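Local coordinates for protein mitomycin biosynthesis 6-O-methyltransferase (Streptomyces lavendulae, PDB 3GWZ) that catalyses transfer of the methyl group of S-adenosyl-L-methionine to the quinone hydroxyl of 6-demethylmitomycins A and B, giving mitomycins A and B, and works as a homodimer, at residues E144-T147 and H148-T152; N161-S164 and F165-T169; Y272-K275 and H276-D280. All coordinates share one frame; numbering follows the deposited sequence.

Contact 1 of 3, residues E144-T147 and H148-T152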
ATOM      1  N   GLU A 144       2.170  26.628 -19.468  1.00 12.72           N
ATOM      2  CA  GLU A 144       3.205  27.475 -20.062  1.00 11.08           C
ATOM      3  C   GLU A 144       2.567  28.440 -21.057  1.00 11.99           C
ATOM      4  O   GLU A 144       2.951  29.605 -21.140  1.00 13.30           O
ATOM      5  CB  GLU A 144       4.236  26.599 -20.769  1.00 10.57           C
ATOM      6  CG  GLU A 144       5.409  27.362 -21.401  1.00 15.38           C
ATOM      7  CD  GLU A 144       6.175  26.496 -22.369  1.00 18.30           C
ATOM      8  OE1 GLU A 144       6.849  25.543 -21.919  1.00 18.33           O
ATOM      9  OE2 GLU A 144       6.082  26.753 -23.587  1.00 19.85           O
ATOM     10  N   GLN A 145       1.572  27.945 -21.794  1.00  9.98           N
ATOM     11  CA  GLN A 145       0.955  28.693 -22.881  1.00 11.93           C
ATOM     12  C   GLN A 145      -0.420  29.255 -22.499  1.00 12.65           C
ATOM     13  O   GLN A 145      -1.284  29.440 -23.360  1.00 11.72           O
ATOM     14  CB  GLN A 145       0.861  27.805 -24.130  1.00 11.06           C
ATOM     15  CG  GLN A 145       2.229  27.418 -24.684  1.00 13.31           C
ATOM     16  CD  GLN A 145       2.936  28.609 -25.287  1.00 17.60           C
ATOM     17  OE1 GLN A 145       2.305  29.424 -25.952  1.00 21.77           O
ATOM     18  NE2 GLN A 145       4.249  28.715 -25.066  1.00 20.18           N
ATOM     19  N   LEU A 146      -0.616  29.528 -21.212  1.00 10.90           N
ATOM     20  CA  LEU A 146      -1.859  30.147 -20.741  1.00 10.84           C
ATOM     21  C   LEU A 146      -2.190  31.425 -21.504  1.00 12.49           C
ATOM     22  O   LEU A 146      -3.349  31.695 -21.799  1.00  8.89           O
ATOM     23  CB  LEU A 146      -1.799  30.443 -19.235  1.00 12.63           C
ATOM     24  CG  LEU A 146      -3.041  31.105 -18.615  1.00  9.17           C
ATOM     25  CD1 LEU A 146      -4.311  30.247 -18.855  1.00 11.19           C
ATOM     26  CD2 LEU A 146      -2.843  31.316 -17.125  1.00 11.32           C
ATOM     27  N   THR A 147      -1.176  32.229 -21.812  1.00  9.42           N
ATOM     28  CA  THR A 147      -1.435  33.451 -22.577  1.00 14.73           C
ATOM     29  C   THR A 147      -2.213  33.159 -23.870  1.00 12.50           C
ATOM     30  O   THR A 147      -3.158  33.884 -24.207  1.00 12.13           O
ATOM     31  CB  THR A 147      -0.144  34.210 -22.873  1.00 15.05           C
ATOM     32  OG1 THR A 147       0.399  34.667 -21.634  1.00 15.59           O
ATOM     33  CG2 THR A 147      -0.419  35.420 -23.770  1.00 17.25           C
ATOM     34  N   HIS A 148      -1.850  32.077 -24.559  1.00  9.69           N
ATOM     35  CA  HIS A 148      -2.549  31.698 -25.787  1.00 11.52           C
ATOM     36  C   HIS A 148      -4.047  31.526 -25.528  1.00 13.96           C
ATOM     37  O   HIS A 148      -4.874  32.042 -26.281  1.00 11.90           O
ATOM     38  CB  HIS A 148      -1.954  30.431 -26.442  1.00 12.06           C
ATOM     39  CG  HIS A 148      -2.717  29.970 -27.653  1.00 14.28           C
ATOM     40  ND1 HIS A 148      -2.415  30.380 -28.938  1.00  9.89           N
ATOM     41  CD2 HIS A 148      -3.803  29.168 -27.765  1.00 10.97           C
ATOM     42  CE1 HIS A 148      -3.263  29.828 -29.789  1.00 14.69           C
ATOM     43  NE2 HIS A 148      -4.121  29.094 -29.102  1.00 15.04           N
ATOM     44  N   SER A 149      -4.396  30.817 -24.457  1.00 11.16           N
ATOM     45  CA  SER A 149      -5.807  30.603 -24.123  1.00 10.32           C
ATOM     46  C   SER A 149      -6.493  31.916 -23.780  1.00 11.55           C
ATOM     47  O   SER A 149      -7.640  32.130 -24.159  1.00 10.10           O
ATOM     48  CB  SER A 149      -5.968  29.620 -22.958  1.00  9.94           C
ATOM     49  OG  SER A 149      -5.612  28.311 -23.352  1.00 11.89           O
ATOM     50  N   VAL A 150      -5.788  32.803 -23.077  1.00  9.27           N
ATOM     51  CA  VAL A 150      -6.405  34.063 -22.691  1.00 12.52           C
ATOM     52  C   VAL A 150      -6.647  34.950 -23.927  1.00 10.53           C
ATOM     53  O   VAL A 150      -7.578  35.744 -23.951  1.00 12.41           O
ATOM     54  CB  VAL A 150      -5.619  34.769 -21.556  1.00 16.77           C
ATOM     55  CG1 VAL A 150      -6.208  36.159 -21.250  1.00 12.57           C
ATOM     56  CG2 VAL A 150      -5.648  33.887 -20.285  1.00 11.59           C
ATOM     57  N   ARG A 151      -5.834  34.779 -24.966  1.00 10.24           N
ATOM     58  CA  ARG A 151      -6.032  35.509 -26.224  1.00  9.72           C
ATOM     59  C   ARG A 151      -7.098  34.911 -27.151  1.00 12.55           C
ATOM     60  O   ARG A 151      -7.544  35.582 -28.081  1.00 14.09           O
ATOM     61  CB  ARG A 151      -4.713  35.618 -27.007  1.00  9.53           C
ATOM     62  CG  ARG A 151      -3.636  36.452 -26.310  1.00  9.70           C
ATOM     63  CD  ARG A 151      -2.520  36.810 -27.306  1.00  9.27           C
ATOM     64  NE  ARG A 151      -1.380  37.479 -26.680  1.00 12.25           N
ATOM     65  CZ  ARG A 151      -1.334  38.771 -26.378  1.00 14.11           C
ATOM     66  NH1 ARG A 151      -2.384  39.553 -26.610  1.00 14.08           N
ATOM     67  NH2 ARG A 151      -0.232  39.283 -25.834  1.00 15.55           N
ATOM     68  N   THR A 152      -7.498  33.660 -26.920  1.00 11.23           N
ATOM     69  CA  THR A 152      -8.351  32.943 -27.882  1.00 10.74           C
ATOM     70  C   THR A 152      -9.656  32.343 -27.331  1.00 14.77           C
ATOM     71  O   THR A 152     -10.595  32.110 -28.088  1.00 14.12           O
ATOM     72  CB  THR A 152      -7.591  31.764 -28.568  1.00 13.65           C
ATOM     73  OG1 THR A 152      -7.187  30.806 -27.578  1.00 11.91           O
ATOM     74  CG2 THR A 152      -6.372  32.247 -29.332  1.00 10.93           C
TER
HETATM   75  O   HOH W   1       1.269  31.572 -24.930  1.00 21.76           O

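Contact 2 of 3, residues N161-S164 and F165-T169. With SAH (S-adenosyl-L-homocysteine), chain G.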
ATOM      1  N   ASN A 161       1.759  21.245 -26.833  1.00 13.05           N
ATOM      2  CA  ASN A 161       2.145  19.846 -26.937  1.00 13.66           C
ATOM      3  C   ASN A 161       2.051  19.235 -28.336  1.00 16.26           C
ATOM      4  O   ASN A 161       2.425  18.084 -28.534  1.00 17.90           O
ATOM      5  CB  ASN A 161       1.308  19.023 -25.963  1.00 14.81           C
ATOM      6  CG  ASN A 161       1.557  19.421 -24.527  1.00 17.90           C
ATOM      7  OD1 ASN A 161       2.695  19.411 -24.071  1.00 14.53           O
ATOM      8  ND2 ASN A 161       0.494  19.785 -23.810  1.00 12.98           N
ATOM      9  N   GLY A 162       1.533  19.992 -29.296  1.00 16.34           N
ATOM     10  CA  GLY A 162       1.505  19.542 -30.679  1.00 18.09           C
ATOM     11  C   GLY A 162       0.397  18.545 -30.965  1.00 21.76           C
ATOM     12  O   GLY A 162       0.384  17.913 -32.014  1.00 20.50           O
ATOM     13  N   THR A 163      -0.533  18.406 -30.025  1.00 17.84           N
ATOM     14  CA  THR A 163      -1.672  17.502 -30.171  1.00 19.27           C
ATOM     15  C   THR A 163      -2.735  17.926 -29.161  1.00 16.50           C
ATOM     16  O   THR A 163      -2.430  18.658 -28.220  1.00 19.19           O
ATOM     17  CB  THR A 163      -1.272  16.017 -29.939  1.00 20.19           C
ATOM     18  OG1 THR A 163      -2.357  15.164 -30.321  1.00 25.98           O
ATOM     19  CG2 THR A 163      -0.937  15.758 -28.471  1.00 20.88           C
ATOM     20  N   SER A 164      -3.977  17.493 -29.362  1.00 15.18           N
ATOM     21  CA  SER A 164      -5.059  17.850 -28.449  1.00 12.85           C
ATOM     22  C   SER A 164      -5.068  16.950 -27.220  1.00 13.52           C
ATOM     23  O   SER A 164      -4.502  15.853 -27.225  1.00 13.13           O
ATOM     24  CB  SER A 164      -6.420  17.773 -29.149  1.00 13.58           C
ATOM     25  OG  SER A 164      -6.778  16.424 -29.396  1.00 15.19           O
ATOM     26  N   PHE A 165      -5.703  17.425 -26.154  1.00 13.41           N
ATOM     27  CA  PHE A 165      -5.817  16.628 -24.942  1.00 10.79           C
ATOM     28  C   PHE A 165      -6.541  15.309 -25.233  1.00 11.99           C
ATOM     29  O   PHE A 165      -6.153  14.253 -24.742  1.00 12.76           O
ATOM     30  CB  PHE A 165      -6.550  17.404 -23.841  1.00 11.39           C
ATOM     31  CG  PHE A 165      -6.664  16.638 -22.539  1.00 13.14           C
ATOM     32  CD1 PHE A 165      -5.591  16.568 -21.667  1.00 14.15           C
ATOM     33  CD2 PHE A 165      -7.835  15.971 -22.207  1.00 12.55           C
ATOM     34  CE1 PHE A 165      -5.682  15.863 -20.463  1.00 14.98           C
ATOM     35  CE2 PHE A 165      -7.938  15.249 -21.012  1.00 12.53           C
ATOM     36  CZ  PHE A 165      -6.859  15.200 -20.137  1.00 14.35           C
ATOM     37  N   TRP A 166      -7.598  15.361 -26.032  1.00 11.52           N
ATOM     38  CA  TRP A 166      -8.341  14.128 -26.304  1.00 15.78           C
ATOM     39  C   TRP A 166      -7.540  13.162 -27.181  1.00 14.81           C
ATOM     40  O   TRP A 166      -7.648  11.943 -27.035  1.00 14.51           O
ATOM     41  CB  TRP A 166      -9.706  14.416 -26.926  1.00 15.29           C
ATOM     42  CG  TRP A 166     -10.645  15.119 -26.012  1.00 15.76           C
ATOM     43  CD1 TRP A 166     -11.365  16.245 -26.289  1.00 15.18           C
ATOM     44  CD2 TRP A 166     -10.979  14.748 -24.666  1.00 13.15           C
ATOM     45  NE1 TRP A 166     -12.131  16.592 -25.207  1.00 17.50           N
ATOM     46  CE2 TRP A 166     -11.912  15.694 -24.195  1.00 15.53           C
ATOM     47  CE3 TRP A 166     -10.577  13.714 -23.816  1.00 13.46           C
ATOM     48  CZ2 TRP A 166     -12.445  15.642 -22.907  1.00 14.72           C
ATOM     49  CZ3 TRP A 166     -11.107  13.661 -22.530  1.00 11.44           C
ATOM     50  CH2 TRP A 166     -12.028  14.615 -22.090  1.00 10.76           C
ATOM     51  N   GLN A 167      -6.736  13.704 -28.090  1.00 14.85           N
ATOM     52  CA  GLN A 167      -5.940  12.851 -28.963  1.00 14.53           C
ATOM     53  C   GLN A 167      -4.817  12.194 -28.177  1.00 17.49           C
ATOM     54  O   GLN A 167      -4.513  11.023 -28.378  1.00 17.46           O
ATOM     55  CB  GLN A 167      -5.368  13.643 -30.144  1.00 16.68           C
ATOM     56  CG  GLN A 167      -4.630  12.789 -31.161  1.00 27.16           C
ATOM     57  CD  GLN A 167      -5.524  11.725 -31.781  1.00 36.09           C
ATOM     58  OE1 GLN A 167      -5.089  10.603 -32.031  1.00 42.86           O
ATOM     59  NE2 GLN A 167      -6.783  12.073 -32.020  1.00 34.47           N
ATOM     60  N   LEU A 168      -4.198  12.949 -27.277  1.00 16.30           N
ATOM     61  CA  LEU A 168      -3.129  12.388 -26.456  1.00 12.90           C
ATOM     62  C   LEU A 168      -3.645  11.245 -25.582  1.00 17.61           C
ATOM     63  O   LEU A 168      -3.032  10.167 -25.512  1.00 19.00           O
ATOM     64  CB  LEU A 168      -2.488  13.469 -25.574  1.00 13.09           C
ATOM     65  CG  LEU A 168      -1.397  12.909 -24.658  1.00 15.95           C
ATOM     66  CD1 LEU A 168      -0.212  12.445 -25.497  1.00 16.69           C
ATOM     67  CD2 LEU A 168      -0.953  13.950 -23.640  1.00 16.61           C
ATOM     68  N   THR A 169      -4.775  11.471 -24.917  1.00 14.43           N
ATOM     69  CA  THR A 169      -5.320  10.453 -24.020  1.00 13.88           C
ATOM     70  C   THR A 169      -5.879   9.264 -24.816  1.00 19.72           C
ATOM     71  O   THR A 169      -5.951   8.135 -24.317  1.00 20.11           O
ATOM     72  CB  THR A 169      -6.384  11.035 -23.042  1.00 14.62           C
ATOM     73  OG1 THR A 169      -7.383  11.759 -23.770  1.00 15.38           O
ATOM     74  CG2 THR A 169      -5.725  11.984 -22.022  1.00 10.82           C
TER
HETATM   75  N   SAH G 352     -18.508  11.185 -16.763  1.00 12.43           N
HETATM   76  CA  SAH G 352     -17.151  10.816 -16.232  1.00 10.20           C
HETATM   77  CB  SAH G 352     -15.981  11.355 -17.078  1.00 11.62           C
HETATM   78  CG  SAH G 352     -15.909  12.884 -17.255  1.00 16.88           C
HETATM   79  SD  SAH G 352     -14.437  13.377 -18.144  1.00  7.27           S
HETATM   80  C   SAH G 352     -17.018  11.312 -14.820  1.00 18.92           C
HETATM   81  O   SAH G 352     -16.128  10.859 -14.094  1.00 17.14           O
HETATM   82  OXT SAH G 352     -17.796  12.163 -14.367  1.00 16.00           O
HETATM   83  C5' SAH G 352     -15.119  13.562 -19.780  1.00 12.17           C
HETATM   84  C4' SAH G 352     -15.215  12.239 -20.569  1.00 12.98           C
HETATM   85  O4' SAH G 352     -15.705  12.425 -21.918  1.00 12.80           O
HETATM   86  C3' SAH G 352     -13.915  11.442 -20.723  1.00 12.81           C
HETATM   87  O3' SAH G 352     -14.042  10.202 -20.010  1.00 13.26           O
HETATM   88  C2' SAH G 352     -13.766  11.163 -22.220  1.00 11.76           C
HETATM   89  O2' SAH G 352     -13.366   9.820 -22.523  1.00 12.62           O
HETATM   90  C1' SAH G 352     -15.176  11.354 -22.728  1.00 12.81           C
HETATM   91  N9  SAH G 352     -15.278  11.778 -24.142  1.00 13.86           N
HETATM   92  C8  SAH G 352     -14.619  12.806 -24.722  1.00 13.93           C
HETATM   93  N7  SAH G 352     -14.983  12.930 -26.024  1.00 14.01           N
HETATM   94  C5  SAH G 352     -15.906  11.969 -26.273  1.00 15.60           C
HETATM   95  C6  SAH G 352     -16.712  11.548 -27.435  1.00 17.12           C
HETATM   96  N6  SAH G 352     -16.573  12.217 -28.604  1.00 11.24           N
HETATM   97  N1  SAH G 352     -17.557  10.492 -27.283  1.00 13.76           N
HETATM   98  C2  SAH G 352     -17.675   9.845 -26.114  1.00 16.26           C
HETATM   99  N3  SAH G 352     -16.973  10.179 -25.010  1.00 15.46           N
HETATM  100  C4  SAH G 352     -16.095  11.213 -25.033  1.00 13.53           C

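Contact 3 of 3, residues Y272-K275 and H276-D280. With SAH (S-adenosyl-L-homocysteine), chain G.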
ATOM      1  N   TYR A 272     -31.155   9.644 -18.937  1.00 17.92           N
ATOM      2  CA  TYR A 272     -29.821   9.856 -19.474  1.00 14.48           C
ATOM      3  C   TYR A 272     -29.011  10.653 -18.464  1.00 15.39           C
ATOM      4  O   TYR A 272     -29.536  11.561 -17.817  1.00 15.25           O
ATOM      5  CB  TYR A 272     -29.895  10.603 -20.808  1.00 14.52           C
ATOM      6  CG  TYR A 272     -30.523   9.760 -21.895  1.00 17.07           C
ATOM      7  CD1 TYR A 272     -29.734   9.026 -22.766  1.00 17.33           C
ATOM      8  CD2 TYR A 272     -31.907   9.666 -22.019  1.00 20.56           C
ATOM      9  CE1 TYR A 272     -30.297   8.227 -23.742  1.00 21.80           C
ATOM     10  CE2 TYR A 272     -32.486   8.876 -23.001  1.00 17.89           C
ATOM     11  CZ  TYR A 272     -31.681   8.158 -23.855  1.00 19.77           C
ATOM     12  OH  TYR A 272     -32.247   7.368 -24.836  1.00 20.75           O
ATOM     13  N   LEU A 273     -27.740  10.302 -18.316  1.00 15.26           N
ATOM     14  CA  LEU A 273     -26.879  11.009 -17.379  1.00 15.93           C
ATOM     15  C   LEU A 273     -25.667  11.521 -18.136  1.00 15.21           C
ATOM     16  O   LEU A 273     -25.148  10.838 -19.014  1.00 14.36           O
ATOM     17  CB  LEU A 273     -26.440  10.092 -16.238  1.00 14.44           C
ATOM     18  CG  LEU A 273     -27.526   9.574 -15.285  1.00 18.99           C
ATOM     19  CD1 LEU A 273     -28.264   8.418 -15.917  1.00 20.89           C
ATOM     20  CD2 LEU A 273     -26.908   9.135 -13.974  1.00 22.66           C
ATOM     21  N   ILE A 274     -25.230  12.730 -17.806  1.00 14.74           N
ATOM     22  CA  ILE A 274     -24.053  13.321 -18.445  1.00 13.71           C
ATOM     23  C   ILE A 274     -23.328  14.188 -17.410  1.00 13.73           C
ATOM     24  O   ILE A 274     -23.762  15.281 -17.080  1.00 14.76           O
ATOM     25  CB  ILE A 274     -24.428  14.089 -19.736  1.00 15.17           C
ATOM     26  CG1 ILE A 274     -23.177  14.529 -20.505  1.00 11.78           C
ATOM     27  CG2 ILE A 274     -25.341  15.283 -19.443  1.00 14.08           C
ATOM     28  CD1 ILE A 274     -23.473  14.908 -21.967  1.00 13.65           C
ATOM     29  N   LYS A 275     -22.238  13.659 -16.871  1.00 15.77           N
ATOM     30  CA  LYS A 275     -21.578  14.265 -15.717  1.00 12.78           C
ATOM     31  C   LYS A 275     -20.175  14.704 -16.094  1.00 13.24           C
ATOM     32  O   LYS A 275     -19.390  13.889 -16.577  1.00 12.47           O
ATOM     33  CB  LYS A 275     -21.508  13.249 -14.563  1.00 11.65           C
ATOM     34  CG  LYS A 275     -20.736  13.733 -13.344  1.00 14.75           C
ATOM     35  CD  LYS A 275     -21.004  12.872 -12.103  1.00 14.34           C
ATOM     36  CE  LYS A 275     -20.204  11.566 -12.103  1.00 14.87           C
ATOM     37  NZ  LYS A 275     -18.737  11.773 -11.887  1.00 15.42           N
ATOM     38  N   HIS A 276     -19.881  15.987 -15.876  1.00 11.73           N
ATOM     39  CA  HIS A 276     -18.574  16.571 -16.153  1.00 13.04           C
ATOM     40  C   HIS A 276     -18.148  16.329 -17.596  1.00 16.92           C
ATOM     41  O   HIS A 276     -16.972  16.078 -17.888  1.00 14.38           O
ATOM     42  CB  HIS A 276     -17.518  16.045 -15.171  1.00 15.19           C
ATOM     43  CG  HIS A 276     -17.762  16.457 -13.753  1.00 13.07           C
ATOM     44  ND1 HIS A 276     -18.175  17.729 -13.410  1.00 17.82           N
ATOM     45  CD2 HIS A 276     -17.650  15.771 -12.591  1.00 14.11           C
ATOM     46  CE1 HIS A 276     -18.309  17.806 -12.098  1.00 15.15           C
ATOM     47  NE2 HIS A 276     -17.993  16.631 -11.578  1.00 17.07           N
ATOM     48  N   VAL A 277     -19.118  16.399 -18.498  1.00 11.34           N
ATOM     49  CA  VAL A 277     -18.826  16.273 -19.915  1.00  9.55           C
ATOM     50  C   VAL A 277     -19.053  17.610 -20.602  1.00 12.50           C
ATOM     51  O   VAL A 277     -18.165  18.123 -21.282  1.00 10.31           O
ATOM     52  CB  VAL A 277     -19.657  15.148 -20.586  1.00 14.63           C
ATOM     53  CG1 VAL A 277     -19.643  15.294 -22.122  1.00 10.53           C
ATOM     54  CG2 VAL A 277     -19.122  13.786 -20.174  1.00 11.69           C
ATOM     55  N   LEU A 278     -20.232  18.195 -20.405  1.00 12.23           N
ATOM     56  CA  LEU A 278     -20.581  19.395 -21.157  1.00 13.68           C
ATOM     57  C   LEU A 278     -19.619  20.542 -20.876  1.00 14.01           C
ATOM     58  O   LEU A 278     -19.386  21.375 -21.740  1.00 12.13           O
ATOM     59  CB  LEU A 278     -22.024  19.822 -20.892  1.00 13.02           C
ATOM     60  CG  LEU A 278     -23.048  18.780 -21.339  1.00 14.97           C
ATOM     61  CD1 LEU A 278     -24.460  19.279 -21.071  1.00 17.39           C
ATOM     62  CD2 LEU A 278     -22.854  18.442 -22.824  1.00 13.20           C
ATOM     63  N   HIS A 279     -19.046  20.585 -19.676  1.00 12.19           N
ATOM     64  CA  HIS A 279     -18.127  21.676 -19.367  1.00 13.17           C
ATOM     65  C   HIS A 279     -16.782  21.575 -20.107  1.00 13.11           C
ATOM     66  O   HIS A 279     -15.969  22.507 -20.062  1.00 12.43           O
ATOM     67  CB  HIS A 279     -17.970  21.878 -17.852  1.00 13.67           C
ATOM     68  CG  HIS A 279     -17.191  20.805 -17.157  1.00 13.00           C
ATOM     69  ND1 HIS A 279     -16.871  20.878 -15.817  1.00 14.75           N
ATOM     70  CD2 HIS A 279     -16.642  19.653 -17.611  1.00 13.03           C
ATOM     71  CE1 HIS A 279     -16.174  19.810 -15.470  1.00 14.85           C
ATOM     72  NE2 HIS A 279     -16.017  19.051 -16.541  1.00 14.25           N
ATOM     73  N   ASP A 280     -16.567  20.466 -20.810  1.00 11.56           N
ATOM     74  CA  ASP A 280     -15.398  20.327 -21.679  1.00 10.36           C
ATOM     75  C   ASP A 280     -15.574  21.028 -23.017  1.00 11.38           C
ATOM     76  O   ASP A 280     -14.597  21.203 -23.743  1.00 12.25           O
ATOM     77  CB  ASP A 280     -15.105  18.860 -21.981  1.00 10.71           C
ATOM     78  CG  ASP A 280     -14.760  18.068 -20.744  1.00 13.55           C
ATOM     79  OD1 ASP A 280     -14.339  18.675 -19.739  1.00 13.49           O
ATOM     80  OD2 ASP A 280     -14.911  16.836 -20.784  1.00 12.69           O
TER
HETATM   81  N   SAH G 352     -18.508  11.185 -16.763  1.00 12.43           N
HETATM   82  CA  SAH G 352     -17.151  10.816 -16.232  1.00 10.20           C
HETATM   83  CB  SAH G 352     -15.981  11.355 -17.078  1.00 11.62           C
HETATM   84  CG  SAH G 352     -15.909  12.884 -17.255  1.00 16.88           C
HETATM   85  SD  SAH G 352     -14.437  13.377 -18.144  1.00  7.27           S
HETATM   86  C   SAH G 352     -17.018  11.312 -14.820  1.00 18.92           C
HETATM   87  O   SAH G 352     -16.128  10.859 -14.094  1.00 17.14           O
HETATM   88  OXT SAH G 352     -17.796  12.163 -14.367  1.00 16.00           O
HETATM   89  C5' SAH G 352     -15.119  13.562 -19.780  1.00 12.17           C
HETATM   90  C4' SAH G 352     -15.215  12.239 -20.569  1.00 12.98           C
HETATM   91  O4' SAH G 352     -15.705  12.425 -21.918  1.00 12.80           O
HETATM   92  C3' SAH G 352     -13.915  11.442 -20.723  1.00 12.81           C
HETATM   93  O3' SAH G 352     -14.042  10.202 -20.010  1.00 13.26           O
HETATM   94  C2' SAH G 352     -13.766  11.163 -22.220  1.00 11.76           C
HETATM   95  O2' SAH G 352     -13.366   9.820 -22.523  1.00 12.62           O
HETATM   96  C1' SAH G 352     -15.176  11.354 -22.728  1.00 12.81           C
HETATM   97  N9  SAH G 352     -15.278  11.778 -24.142  1.00 13.86           N
HETATM   98  C8  SAH G 352     -14.619  12.806 -24.722  1.00 13.93           C
HETATM   99  N7  SAH G 352     -14.983  12.930 -26.024  1.00 14.01           N
HETATM  100  C5  SAH G 352     -15.906  11.969 -26.273  1.00 15.60           C
HETATM  101  C6  SAH G 352     -16.712  11.548 -27.435  1.00 17.12           C
HETATM  102  N6  SAH G 352     -16.573  12.217 -28.604  1.00 11.24           N
HETATM  103  N1  SAH G 352     -17.557  10.492 -27.283  1.00 13.76           N
HETATM  104  C2  SAH G 352     -17.675   9.845 -26.114  1.00 16.26           C
HETATM  105  N3  SAH G 352     -16.973  10.179 -25.010  1.00 15.46           N
HETATM  106  C4  SAH G 352     -16.095  11.213 -25.033  1.00 13.53           C
HETATM  107  O   HOH W   2     -21.930  17.384 -18.006  1.00 14.09           O

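Contact 1 of 3, residues E144-T147 and H148-T152
L146 and T147 open the first turn of a short helix, and their carbonyls receive the amides four residues on: V150 N gives a bond of 3.0 Å to L146 O and R151 N one of 2.9 Å to T147 O. Q145 is the N-cap residue of this helix 146-152, and its O accepts a weak bond from H148 N. Bent at chi1 and chi2 (-65° and -69°), its side chain brings Q145 OE1 to a water, which donates to it at 2.6 Å and in turn receives a weak bond from H148 N. At the other end of the same amide, NE2 donates to the anti lone pair of E144 OE2, which lies almost in the amide plane and is also salt-bridged to R141 of the second subunit. The rotation of the amide is thus fixed from both ends. An amide suits this place because it can accept and donate at once.

One turn along, L146 CD1 meets V150 CG2 at 4.1 Å, a branched apolar pair on a buried side of the helix. T147 and R151 run side by side and point the same way. With CG2 of T147 anti to its backbone N, the methyl lies 3.7 Å from R151 NE, while OG1 is turned to E60 of the second subunit. R151 NH1 likewise bonds to T81 O of that subunit. Four residues after H148, T152 OG1 donates to H148 O over 2.9 Å from above the carbonyl plane.

Contact 2 of 3, residues N161-S164 and F165-T169
S164 caps the helix that starts at F165: its OG accepts from Q167 N at 3.0 Å, with an N-H...O angle of 149°. This N-cap bond depends on chi1 of 71°, which sets OG between the backbone N and the carbonyl carbon, turned to the amides of the first turn. Serine suits the site, since its short side chain brings a hydroxyl back to an amide three residues on. S164 O accepts from L168 N at 2.9 Å and begins the helical bonding.

T163 stands just before the cap in an extended backbone. T163 OG1 lies 3.4 Å from Q167 CB, and CG2 packs on L168 CB, each partner being crossed at about a right angle; a beta-branched residue can thus touch both at once.

W166 has its CG anti to the carbonyl carbon (chi1 -66°), and its indole leads away from 161-164 to S-adenosyl-L-homocysteine. C8 of the ligand's adenine sits over the centre of one face, 3.9 Å above the plane, and W166 CZ3 meets ribose C2' at 3.7 Å. F165 CD2 lies toward the rim of the opposite face, so the broad indole is enclosed between protein and ligand.

Helix 165-171 packs F165 against F179 of helix 173-197 and V329 of helix 316-329, while L168 reaches back to F157 of helix 157-161 and W138 of helix 137-144.

Contact 3 of 3, residues Y272-K275 and H276-D280
The carboxyl end of strand 271-275 and the loop after it form part of the cofactor pocket of the class I methyltransferase fold, and here I274 and K275 meet H276, V277 and L278 round a tight turn. K275 grips the amino-acid end of S-adenosyl-L-homocysteine at two points: its backbone O accepts from the ligand's amino N at 2.9 Å, and its NZ gives a bond of 2.7 Å to carboxylate OXT. The lysine starts out extended, then bends at chi3 and chi4 (80° and 70°), which curls the ammonium group back to the carboxylate. A long, flexible cation suits this work, and E190 and S187 also hold NZ.

The H276 ring presents its edge to OXT, the ligand oxygen lying near the ring plane 4.0 Å from CD2, with K275 CG packed obliquely against it. Its two nitrogens bond to E190 and D307, which fixes the ring's rotation.

I274 bridges two apolar partners, crossing each at about a right angle. I274 CG1 touches V277 CB at 3.6 Å, and I274 CD1 reaches L278 CD2 at 3.7 Å. CG1 is anti to the backbone N (chi1 -172°), which sends this longer branch toward the loop. A water links the turn by donating to I274 O at 2.9 Å and accepting from V277 N at 3.0 Å. Further on, H279, inferred to be the proton acceptor, bonds through ND1 to E333, and D280 OD2 approaches ligand C5' at 3.4 Å.

Strand 271-275 runs parallel between strands 205-209 and 302-308; I274 packs on V305 of the latter, and with L278 on I289 of helix 283-296.

How the contacts relate
Contacts 2 and 3 both line the S-adenosyl-L-homocysteine pocket, though their centres are 20 Å apart. They also touch directly, W166 CZ2 lying 3.5 Å from D280 OD2. Contact 2 supplies an aromatic wall beside the adenine and ribose, whereas contact 3 holds the amino-acid end of the ligand and carries H279, the inferred proton acceptor. Contact 1 stands apart: its centre is 16 Å from that of contact 2 and 25 Å from that of contact 3, and its side chains reach the second subunit instead. In chain order the three pass from the dimer interface to the cofactor and then to the loop that carries the inferred proton acceptor.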